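Local atomic coordinates of cytochrome P450 (Novosphingobium aromaticivorans, PDB entry 3OFT), a protein that belongs to the cytochrome P450 family and holds a haem, protoporphyrin IX with iron, inside a mostly helical fold. Residues Trp49-Gly54 / Arg58-Asp63; Gln70-Thr75 / Met82-Leu87; Arg285-Asp290 / Val296-Gly301. All coordinates share one frame; numbering follows the deposited sequence.

Contact 1 of 3, residues Trp49-Gly54 / Arg58-Asp63; sequences WIAARG and RELWGD. With HEM (protoporphyrin IX containing Fe), chain D.
A51 and L60 make the apolar part of this contact. The methyl CB of A51 meets the branch CD2 of L60 at 4.3 Å, a loose touch. Both CB atoms point toward the opposite segment.

The polar part is a helical backbone bond. R58 N donates to G54 O at 3.0 Å, with an N-H...O angle of 166°. It spans the first turn of helix 54-62, for which R53 holds the N-cap position. The R58 chain leads away, and its guanidinium bonds to T336 OG1 and I333 O.

W61 NE1 donates to propionate oxygen O2A of the haem at 2.9 Å. This oxygen also accepts from R285 NH2, so two donors hold it. It lies near the indole plane, at the edge. With CG anti to the backbone N (chi1 -158°), the indole turns its N-H edge to the propionate. W61 CZ2 lies 3.7 Å from the haem methyl CMA.

The contact joins a strand of the mixed sheet to helix 54-62 of the P450 fold, with the haem-pocket residue W61 near the helix end. Strand 48-51 lies between strands 39-42 and 303-307. L60 packs the helix on V304 and L306 of strand 303-307 and reaches I298 of strand 296-298.

Contact 2 of 3, residues Gln70-Thr75 / Met82-Leu87; sequences QCLAVT and MQFIPL. With HEM (protoporphyrin IX containing Fe), chain D.
L72 pushes both of its methyl branches against M82, F84 and L87. This is a buried apolar cluster in the B-C loop of the P450 fold, the region between helix 54-62 and helix 91-104. The two segments lie on either side of the short helix 78-82, which is probably the B' helix. The first follows strand 67-68, and the second leads to helix 91-104. No hydrogen bond joins them.

The two branches of L72 divide the work. CD2 meets M82 CB at 3.9 Å, and it meets F84 CE2 at the same 3.9 Å. CD1 reaches L87 CD2 at 3.7 Å, and it lies at the edge of the F84 ring, in its plane. CD2 comes to that ring obliquely. One face of the ring carries M82 CB, offset toward the rim, so L72 at the edge and M82 over one face hold the ring from two directions. The side chains of L72 and L87 cross at about a right angle. In L72 the CG is anti to the backbone N (chi1 -176°), which carries the branches across to the second segment.

M82 leads away beyond CB, and its side chain touches V179, L182 and K183 of helix 179-199. F84, P86 and L87 touch helix 221-252, through R229 and N230.

The cluster borders two bound groups. L72 touches the (2R,5R)-hexane-2,5-diol. P86 and L87 belong to the haem pocket. P86, which follows a cis peptide bond, packs its CG on the propionate carbon CGD of the haem at 3.7 Å. L87 serves both sides: its CD2 goes to L72, while its CD1 lies 3.5 Å from the other propionate's oxygen O1A.

Contact 3 of 3, residues Arg285-Asp290 / Val296-Gly301; sequences RNAVAD and VTIRKG. With HEM (protoporphyrin IX containing Fe), chain D.
A287 and I298 meet through methyl groups, CB to CG2 at 3.8 Å. The contact lies at the base of a beta hairpin, strands 291-293 and 296-298, inserted between strands 282-287 and 303-307 of the P450 sheet. K300 adds aliphatic packing, with its CG pressed close to A289 CA.

Two backbone N-H groups make the hydrogen bonds. G301 N donates to A287 O at 2.8 Å, from 31° out of the carbonyl plane. K300 N donates to D290 OD1 at 3.0 Å, nearly along the C-O axis of the carboxylate. Set anti to its carbonyl carbon (chi1 -66°), CG of D290 swings the carboxylate over to the R299-K300 backbone. D290 CA also makes a CA-H...O contact with I298 O.

Water extends the polar group. Water 3 donates to D290 OD2, and its bond from R299 NE is weak.

At the other end of the contact R285 binds the haem. The propionate meets the guanidinium edge-on, in its plane, with two bonds: NH1 to O1A at 2.9 Å and NH2 to O2A at 2.8 Å.

From the N terminus, contact 1 comes first and closes the turn from strand 48-51 into helix 54-62. Contact 2 then closes the loop around helix 78-82. Contact 3 comes much later and closes the small strand pair between strands 282-287 and 303-307. The three follow in series, and none nests in or crosses another. Contacts 1 and 3 touch and reach the same mixed sheet: W49 packs on I298, and W61 lies against R285. Contacts 2 and 3 meet where C71 N probably bonds to N286 OD1. Contacts 1 and 2 do not touch, but all three reach the haem, tying the sheet and the loops around helix 78-82 to it.

Contact 1 of 3, residues Trp49-Gly54 / Arg58-Asp63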
# COMPACT_ATOMS: atom_id res chain seq x y z
N TRP A 49 -15.16 -8.76 -12.46
CA TRP A 49 -15.38 -9.57 -11.28
C TRP A 49 -14.82 -8.91 -10.04
O TRP A 49 -13.86 -8.12 -10.10
CB TRP A 49 -14.74 -10.96 -11.41
CG TRP A 49 -15.25 -11.83 -12.57
CD1 TRP A 49 -14.65 -12.00 -13.80
CD2 TRP A 49 -16.41 -12.66 -12.56
NE1 TRP A 49 -15.40 -12.88 -14.55
CE2 TRP A 49 -16.48 -13.29 -13.82
CE3 TRP A 49 -17.42 -12.92 -11.62
CZ2 TRP A 49 -17.49 -14.22 -14.15
CZ3 TRP A 49 -18.45 -13.82 -11.95
CH2 TRP A 49 -18.47 -14.45 -13.22
N ILE A 50 -15.42 -9.24 -8.90
CA ILE A 50 -14.87 -8.86 -7.60
C ILE A 50 -14.82 -10.12 -6.72
O ILE A 50 -15.86 -10.82 -6.54
CB ILE A 50 -15.69 -7.77 -6.85
CG1 ILE A 50 -15.80 -6.46 -7.63
CG2 ILE A 50 -15.07 -7.55 -5.46
CD1 ILE A 50 -16.88 -5.44 -7.10
N ALA A 51 -13.64 -10.44 -6.18
CA ALA A 51 -13.55 -11.58 -5.27
C ALA A 51 -14.10 -11.11 -3.92
O ALA A 51 -13.66 -10.08 -3.42
CB ALA A 51 -12.13 -12.05 -5.15
N ALA A 52 -15.06 -11.84 -3.35
CA ALA A 52 -15.87 -11.34 -2.25
C ALA A 52 -15.94 -12.29 -1.06
O ALA A 52 -16.84 -12.20 -0.24
CB ALA A 52 -17.28 -10.97 -2.76
N ARG A 53 -14.99 -13.21 -1.00
CA ARG A 53 -14.86 -14.10 0.17
C ARG A 53 -13.41 -14.44 0.30
O ARG A 53 -12.69 -14.57 -0.71
CB ARG A 53 -15.67 -15.39 -0.04
CG ARG A 53 -15.80 -16.28 1.22
CD ARG A 53 -15.76 -17.75 0.79
NE ARG A 53 -16.87 -17.97 -0.09
CZ ARG A 53 -16.92 -18.79 -1.13
NH1 ARG A 53 -15.92 -19.56 -1.51
NH2 ARG A 53 -18.04 -18.81 -1.79
N GLY A 54 -12.98 -14.62 1.55
CA GLY A 54 -11.57 -14.79 1.84
C GLY A 54 -10.85 -15.83 1.02
O GLY A 54 -9.77 -15.56 0.51
N ARG A 58 -7.85 -15.02 -1.68
CA ARG A 58 -6.52 -15.62 -1.49
C ARG A 58 -6.07 -16.53 -2.67
O ARG A 58 -4.89 -16.48 -3.11
CB ARG A 58 -6.48 -16.37 -0.15
CG ARG A 58 -5.17 -16.96 0.17
CD ARG A 58 -4.19 -15.91 0.62
NE ARG A 58 -2.97 -16.55 1.16
CZ ARG A 58 -2.08 -15.94 1.93
NH1 ARG A 58 -2.25 -14.68 2.27
NH2 ARG A 58 -1.00 -16.60 2.35
N GLU A 59 -6.97 -17.35 -3.19
CA GLU A 59 -6.64 -18.27 -4.28
C GLU A 59 -6.36 -17.54 -5.59
O GLU A 59 -5.39 -17.84 -6.30
CB GLU A 59 -7.71 -19.36 -4.46
CG GLU A 59 -8.99 -18.93 -5.19
CD GLU A 59 -9.90 -20.09 -5.57
OE1 GLU A 59 -11.07 -19.81 -5.94
OE2 GLU A 59 -9.46 -21.27 -5.50
N LEU A 60 -7.19 -16.57 -5.94
CA LEU A 60 -7.00 -15.89 -7.23
C LEU A 60 -5.77 -14.97 -7.24
O LEU A 60 -5.09 -14.83 -8.26
CB LEU A 60 -8.24 -15.05 -7.49
CG LEU A 60 -9.41 -15.64 -8.28
CD1 LEU A 60 -9.44 -17.14 -8.61
CD2 LEU A 60 -10.80 -14.89 -8.03
N TRP A 61 -5.46 -14.36 -6.10
CA TRP A 61 -4.32 -13.45 -5.99
C TRP A 61 -3.02 -14.21 -6.23
O TRP A 61 -2.06 -13.68 -6.80
CB TRP A 61 -4.30 -12.83 -4.59
CG TRP A 61 -3.54 -11.51 -4.47
CD1 TRP A 61 -2.29 -11.21 -4.91
CD2 TRP A 61 -4.01 -10.36 -3.78
NE1 TRP A 61 -1.95 -9.90 -4.55
CE2 TRP A 61 -3.01 -9.37 -3.86
CE3 TRP A 61 -5.20 -10.06 -3.11
CZ2 TRP A 61 -3.16 -8.09 -3.29
CZ3 TRP A 61 -5.35 -8.79 -2.53
CH2 TRP A 61 -4.33 -7.82 -2.63
N GLY A 62 -3.00 -15.47 -5.78
CA GLY A 62 -1.81 -16.29 -5.90
C GLY A 62 -1.65 -16.98 -7.25
O GLY A 62 -0.58 -17.54 -7.54
N ASP A 63 -2.70 -16.97 -8.08
CA ASP A 63 -2.66 -17.62 -9.40
C ASP A 63 -2.02 -16.67 -10.40
O ASP A 63 -2.69 -16.11 -11.27
CB ASP A 63 -4.09 -18.02 -9.85
CG ASP A 63 -4.10 -18.98 -11.06
OD1 ASP A 63 -3.05 -19.14 -11.74
OD2 ASP A 63 -5.19 -19.55 -11.33
CHA HEM D . 3.69 -4.99 -4.23
CHB HEM D . 1.10 -3.49 -0.39
CHC HEM D . 4.81 -0.72 0.99
CHD HEM D . 6.88 -1.39 -3.29
C1A HEM D . 2.71 -4.87 -3.26
C2A HEM D . 1.50 -5.65 -3.22
C3A HEM D . 0.77 -5.27 -2.17
C4A HEM D . 1.49 -4.17 -1.52
CMA HEM D . -0.62 -5.84 -1.81
CAA HEM D . 1.13 -6.80 -4.20
CBA HEM D . 0.53 -6.18 -5.44
CGA HEM D . 0.03 -7.22 -6.42
O1A HEM D . -0.38 -6.82 -7.56
O2A HEM D . -0.00 -8.46 -6.14
C1B HEM D . 1.88 -2.61 0.35
C2B HEM D . 1.53 -2.04 1.62
C3B HEM D . 2.58 -1.27 1.99
C4B HEM D . 3.59 -1.36 0.96
CMB HEM D . 0.21 -2.30 2.36
CAB HEM D . 2.81 -0.38 3.22
CBB HEM D . 1.88 -0.19 4.17
C1C HEM D . 5.73 -0.63 -0.01
C2C HEM D . 7.00 0.08 0.03
C3C HEM D . 7.56 -0.10 -1.20
C4C HEM D . 6.71 -0.98 -1.98
CMC HEM D . 7.53 0.90 1.25
CAC HEM D . 8.91 0.38 -1.77
CBC HEM D . 9.49 1.51 -1.40
C1D HEM D . 6.25 -2.42 -3.91
C2D HEM D . 6.65 -2.96 -5.21
C3D HEM D . 5.68 -4.10 -5.46
C4D HEM D . 4.77 -4.13 -4.36
CMD HEM D . 7.86 -2.50 -6.10
CAD HEM D . 5.71 -5.00 -6.73
CBD HEM D . 6.35 -6.33 -6.28
CGD HEM D . 6.21 -7.28 -7.48
O1D HEM D . 5.41 -7.04 -8.40
O2D HEM D . 6.86 -8.33 -7.50
NA HEM D . 2.68 -3.98 -2.19
NB HEM D . 3.15 -2.21 0.02
NC HEM D . 5.61 -1.29 -1.22
ND HEM D . 5.14 -3.12 -3.46
FE HEM D . 4.18 -2.70 -1.68
O HOH W 1 3.09 -0.95 -2.88

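Contact 2 of 3, residues Gln70-Thr75 / Met82-Leu87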
# COMPACT_ATOMS: atom_id res chain seq x y z
N GLN A 70 -0.77 -7.65 -15.80
CA GLN A 70 -0.48 -6.64 -16.80
C GLN A 70 -1.39 -5.44 -16.77
O GLN A 70 -0.95 -4.31 -17.01
CB GLN A 70 -0.64 -7.25 -18.20
CG GLN A 70 0.28 -6.68 -19.14
CD GLN A 70 1.42 -7.63 -19.31
OE1 GLN A 70 2.06 -8.05 -18.31
NE2 GLN A 70 1.66 -8.04 -20.56
N CYS A 71 -2.68 -5.68 -16.52
CA CYS A 71 -3.71 -4.62 -16.66
C CYS A 71 -3.53 -3.41 -15.68
O CYS A 71 -3.89 -2.28 -16.01
CB CYS A 71 -5.11 -5.23 -16.52
SG CYS A 71 -5.53 -5.92 -14.85
N LEU A 72 -2.99 -3.68 -14.49
CA LEU A 72 -2.80 -2.69 -13.40
C LEU A 72 -4.09 -2.25 -12.72
O LEU A 72 -4.17 -2.21 -11.49
CB LEU A 72 -1.98 -1.45 -13.81
CG LEU A 72 -1.62 -0.39 -12.74
CD1 LEU A 72 -0.69 -1.03 -11.70
CD2 LEU A 72 -0.93 0.84 -13.33
N ALA A 73 -5.09 -1.89 -13.52
CA ALA A 73 -6.30 -1.32 -12.97
C ALA A 73 -7.47 -1.56 -13.87
O ALA A 73 -7.31 -1.85 -15.09
CB ALA A 73 -6.13 0.18 -12.73
N VAL A 74 -8.66 -1.44 -13.29
CA VAL A 74 -9.88 -1.47 -14.10
C VAL A 74 -10.10 -0.21 -14.97
O VAL A 74 -10.88 -0.26 -15.92
CB VAL A 74 -11.15 -1.82 -13.25
CG1 VAL A 74 -10.96 -3.18 -12.54
CG2 VAL A 74 -11.46 -0.72 -12.29
N THR A 75 -9.44 0.91 -14.66
CA THR A 75 -9.51 2.11 -15.51
C THR A 75 -8.70 1.88 -16.77
O THR A 75 -7.50 1.62 -16.67
CB THR A 75 -8.88 3.29 -14.79
OG1 THR A 75 -9.36 3.32 -13.46
CG2 THR A 75 -9.24 4.58 -15.47
N MET A 82 1.64 3.39 -17.22
CA MET A 82 2.58 3.26 -16.10
C MET A 82 3.66 2.21 -16.30
O MET A 82 4.80 2.47 -15.92
CB MET A 82 1.84 3.12 -14.77
CG MET A 82 1.13 4.44 -14.38
SD MET A 82 2.28 5.79 -14.00
CE MET A 82 1.05 7.05 -13.61
N GLN A 83 3.33 1.05 -16.88
CA GLN A 83 4.33 0.03 -17.22
C GLN A 83 5.29 -0.21 -16.05
O GLN A 83 6.52 -0.33 -16.23
CB GLN A 83 5.12 0.43 -18.49
CG GLN A 83 4.22 0.51 -19.72
CD GLN A 83 3.88 -0.87 -20.16
OE1 GLN A 83 4.73 -1.59 -20.66
NE2 GLN A 83 2.63 -1.29 -19.93
N PHE A 84 4.73 -0.35 -14.86
CA PHE A 84 5.55 -0.53 -13.65
C PHE A 84 6.36 -1.82 -13.64
O PHE A 84 5.89 -2.89 -14.04
CB PHE A 84 4.64 -0.57 -12.42
CG PHE A 84 4.08 0.74 -12.02
CD1 PHE A 84 4.91 1.82 -11.78
CD2 PHE A 84 2.71 0.88 -11.80
CE1 PHE A 84 4.38 3.04 -11.37
CE2 PHE A 84 2.19 2.10 -11.37
CZ PHE A 84 3.04 3.18 -11.16
N ILE A 85 7.60 -1.71 -13.18
CA ILE A 85 8.44 -2.89 -12.99
C ILE A 85 8.80 -3.02 -11.49
O ILE A 85 9.29 -2.05 -10.88
CB ILE A 85 9.75 -2.78 -13.81
CG1 ILE A 85 9.48 -3.01 -15.30
CG2 ILE A 85 10.79 -3.82 -13.32
CD1 ILE A 85 10.79 -2.73 -16.14
N PRO A 86 8.60 -4.20 -10.89
CA PRO A 86 8.11 -5.47 -11.39
C PRO A 86 6.56 -5.62 -11.36
O PRO A 86 6.07 -6.65 -11.78
CB PRO A 86 8.76 -6.50 -10.46
CG PRO A 86 9.09 -5.75 -9.22
CD PRO A 86 8.97 -4.29 -9.47
N LEU A 87 5.83 -4.59 -10.90
CA LEU A 87 4.40 -4.80 -10.49
C LEU A 87 3.55 -5.40 -11.61
O LEU A 87 2.65 -6.22 -11.35
CB LEU A 87 3.76 -3.50 -9.98
CG LEU A 87 2.30 -3.53 -9.48
CD1 LEU A 87 2.14 -4.41 -8.20
CD2 LEU A 87 1.84 -2.12 -9.22
CHA HEM D . 3.69 -4.99 -4.23
CHB HEM D . 1.10 -3.49 -0.39
CHC HEM D . 4.81 -0.72 0.99
CHD HEM D . 6.88 -1.39 -3.29
C1A HEM D . 2.71 -4.87 -3.26
C2A HEM D . 1.50 -5.65 -3.22
C3A HEM D . 0.77 -5.27 -2.17
C4A HEM D . 1.49 -4.17 -1.52
CMA HEM D . -0.62 -5.84 -1.81
CAA HEM D . 1.13 -6.80 -4.20
CBA HEM D . 0.53 -6.18 -5.44
CGA HEM D . 0.03 -7.22 -6.42
O1A HEM D . -0.38 -6.82 -7.56
O2A HEM D . -0.00 -8.46 -6.14
C1B HEM D . 1.88 -2.61 0.35
C2B HEM D . 1.53 -2.04 1.62
C3B HEM D . 2.58 -1.27 1.99
C4B HEM D . 3.59 -1.36 0.96
CMB HEM D . 0.21 -2.30 2.36
CAB HEM D . 2.81 -0.38 3.22
CBB HEM D . 1.88 -0.19 4.17
C1C HEM D . 5.73 -0.63 -0.01
C2C HEM D . 7.00 0.08 0.03
C3C HEM D . 7.56 -0.10 -1.20
C4C HEM D . 6.71 -0.98 -1.98
CMC HEM D . 7.53 0.90 1.25
CAC HEM D . 8.91 0.38 -1.77
CBC HEM D . 9.49 1.51 -1.40
C1D HEM D . 6.25 -2.42 -3.91
C2D HEM D . 6.65 -2.96 -5.21
C3D HEM D . 5.68 -4.10 -5.46
C4D HEM D . 4.77 -4.13 -4.36
CMD HEM D . 7.86 -2.50 -6.10
CAD HEM D . 5.71 -5.00 -6.73
CBD HEM D . 6.35 -6.33 -6.28
CGD HEM D . 6.21 -7.28 -7.48
O1D HEM D . 5.41 -7.04 -8.40
O2D HEM D . 6.86 -8.33 -7.50
NA HEM D . 2.68 -3.98 -2.19
NB HEM D . 3.15 -2.21 0.02
NC HEM D . 5.61 -1.29 -1.22
ND HEM D . 5.14 -3.12 -3.46
FE HEM D . 4.18 -2.70 -1.68
O HOH W 1 3.09 -0.95 -2.88

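Contact 3 of 3, residues Arg285-Asp290 / Val296-Gly301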
# COMPACT_ATOMS: atom_id res chain seq x y z
N ARG A 285 -6.48 -7.96 -11.83
CA ARG A 285 -5.80 -8.92 -12.70
C ARG A 285 -6.61 -9.05 -13.97
O ARG A 285 -7.81 -8.82 -13.94
CB ARG A 285 -5.79 -10.33 -12.05
CG ARG A 285 -5.01 -10.43 -10.69
CD ARG A 285 -3.52 -10.19 -10.96
NE ARG A 285 -2.71 -10.52 -9.76
CZ ARG A 285 -2.12 -9.62 -9.00
NH1 ARG A 285 -2.23 -8.30 -9.22
NH2 ARG A 285 -1.36 -10.05 -8.00
N ASN A 286 -5.97 -9.49 -15.06
CA ASN A 286 -6.73 -9.80 -16.26
C ASN A 286 -6.50 -11.27 -16.56
O ASN A 286 -5.37 -11.76 -16.54
CB ASN A 286 -6.31 -8.89 -17.46
CG ASN A 286 -4.81 -8.91 -17.74
OD1 ASN A 286 -3.98 -8.44 -16.94
ND2 ASN A 286 -4.45 -9.41 -18.91
N ALA A 287 -7.57 -11.98 -16.83
CA ALA A 287 -7.43 -13.40 -17.11
C ALA A 287 -6.72 -13.64 -18.46
O ALA A 287 -7.09 -13.07 -19.49
CB ALA A 287 -8.79 -14.08 -17.07
N VAL A 288 -5.69 -14.49 -18.44
CA VAL A 288 -5.01 -14.96 -19.68
C VAL A 288 -5.28 -16.45 -20.05
O VAL A 288 -4.82 -16.95 -21.12
CB VAL A 288 -3.49 -14.66 -19.68
CG1 VAL A 288 -3.22 -13.14 -19.74
CG2 VAL A 288 -2.84 -15.31 -18.46
N ALA A 289 -5.98 -17.13 -19.15
CA ALA A 289 -6.53 -18.49 -19.35
C ALA A 289 -7.85 -18.50 -18.60
O ALA A 289 -8.00 -17.71 -17.67
CB ALA A 289 -5.60 -19.55 -18.78
N ASP A 290 -8.79 -19.37 -18.96
CA ASP A 290 -10.04 -19.48 -18.17
C ASP A 290 -9.71 -20.00 -16.77
O ASP A 290 -8.78 -20.81 -16.60
CB ASP A 290 -11.05 -20.43 -18.83
CG ASP A 290 -11.58 -19.93 -20.19
OD1 ASP A 290 -11.40 -18.74 -20.56
OD2 ASP A 290 -12.20 -20.75 -20.89
N VAL A 296 -18.11 -20.59 -10.80
CA VAL A 296 -18.24 -19.88 -12.07
C VAL A 296 -16.90 -19.96 -12.80
O VAL A 296 -15.94 -20.55 -12.27
CB VAL A 296 -18.70 -18.40 -11.93
CG1 VAL A 296 -20.14 -18.31 -11.41
CG2 VAL A 296 -17.71 -17.57 -11.05
N THR A 297 -16.85 -19.42 -14.01
CA THR A 297 -15.64 -19.41 -14.82
C THR A 297 -15.33 -17.98 -15.20
O THR A 297 -16.10 -17.30 -15.90
CB THR A 297 -15.78 -20.21 -16.13
OG1 THR A 297 -16.10 -21.57 -15.83
CG2 THR A 297 -14.48 -20.16 -16.97
N ILE A 298 -14.17 -17.52 -14.74
CA ILE A 298 -13.63 -16.27 -15.21
C ILE A 298 -13.03 -16.60 -16.59
O ILE A 298 -12.21 -17.48 -16.71
CB ILE A 298 -12.54 -15.75 -14.23
CG1 ILE A 298 -13.17 -15.46 -12.86
CG2 ILE A 298 -11.84 -14.51 -14.83
CD1 ILE A 298 -12.19 -15.31 -11.72
N ARG A 299 -13.47 -15.91 -17.63
CA ARG A 299 -12.99 -16.16 -19.00
C ARG A 299 -11.80 -15.31 -19.36
O ARG A 299 -11.71 -14.15 -18.91
CB ARG A 299 -14.10 -15.86 -20.02
CG ARG A 299 -15.32 -16.79 -19.88
CD ARG A 299 -16.31 -16.60 -21.05
NE ARG A 299 -15.74 -17.06 -22.30
CZ ARG A 299 -16.27 -16.83 -23.51
NH1 ARG A 299 -17.39 -16.13 -23.63
NH2 ARG A 299 -15.65 -17.31 -24.59
N LYS A 300 -10.93 -15.83 -20.23
CA LYS A 300 -9.83 -15.04 -20.80
C LYS A 300 -10.29 -13.66 -21.21
O LYS A 300 -11.26 -13.52 -21.97
CB LYS A 300 -9.23 -15.70 -22.08
CG LYS A 300 -8.24 -16.82 -21.86
CD LYS A 300 -8.05 -17.63 -23.18
CE LYS A 300 -9.30 -18.42 -23.51
NZ LYS A 300 -9.13 -19.30 -24.71
N GLY A 301 -9.56 -12.64 -20.74
CA GLY A 301 -9.90 -11.26 -21.03
C GLY A 301 -10.75 -10.57 -19.98
O GLY A 301 -10.85 -9.35 -20.02
CHA HEM D . 3.69 -4.99 -4.23
CHB HEM D . 1.10 -3.49 -0.39
CHC HEM D . 4.81 -0.72 0.99
CHD HEM D . 6.88 -1.39 -3.29
C1A HEM D . 2.71 -4.87 -3.26
C2A HEM D . 1.50 -5.65 -3.22
C3A HEM D . 0.77 -5.27 -2.17
C4A HEM D . 1.49 -4.17 -1.52
CMA HEM D . -0.62 -5.84 -1.81
CAA HEM D . 1.13 -6.80 -4.20
CBA HEM D . 0.53 -6.18 -5.44
CGA HEM D . 0.03 -7.22 -6.42
O1A HEM D . -0.38 -6.82 -7.56
O2A HEM D . -0.00 -8.46 -6.14
C1B HEM D . 1.88 -2.61 0.35
C2B HEM D . 1.53 -2.04 1.62
C3B HEM D . 2.58 -1.27 1.99
C4B HEM D . 3.59 -1.36 0.96
CMB HEM D . 0.21 -2.30 2.36
CAB HEM D . 2.81 -0.38 3.22
CBB HEM D . 1.88 -0.19 4.17
C1C HEM D . 5.73 -0.63 -0.01
C2C HEM D . 7.00 0.08 0.03
C3C HEM D . 7.56 -0.10 -1.20
C4C HEM D . 6.71 -0.98 -1.98
CMC HEM D . 7.53 0.90 1.25
CAC HEM D . 8.91 0.38 -1.77
CBC HEM D . 9.49 1.51 -1.40
C1D HEM D . 6.25 -2.42 -3.91
C2D HEM D . 6.65 -2.96 -5.21
C3D HEM D . 5.68 -4.10 -5.46
C4D HEM D . 4.77 -4.13 -4.36
CMD HEM D . 7.86 -2.50 -6.10
CAD HEM D . 5.71 -5.00 -6.73
CBD HEM D . 6.35 -6.33 -6.28
CGD HEM D . 6.21 -7.28 -7.48
O1D HEM D . 5.41 -7.04 -8.40
O2D HEM D . 6.86 -8.33 -7.50
NA HEM D . 2.68 -3.98 -2.19
NB HEM D . 3.15 -2.21 0.02
NC HEM D . 5.61 -1.29 -1.22
ND HEM D . 5.14 -3.12 -3.46
FE HEM D . 4.18 -2.70 -1.68
O HOH W 2 -12.67 -18.06 -22.64
O HOH W 3 -14.80 -20.07 -21.70
O HOH W 1 3.09 -0.95 -2.88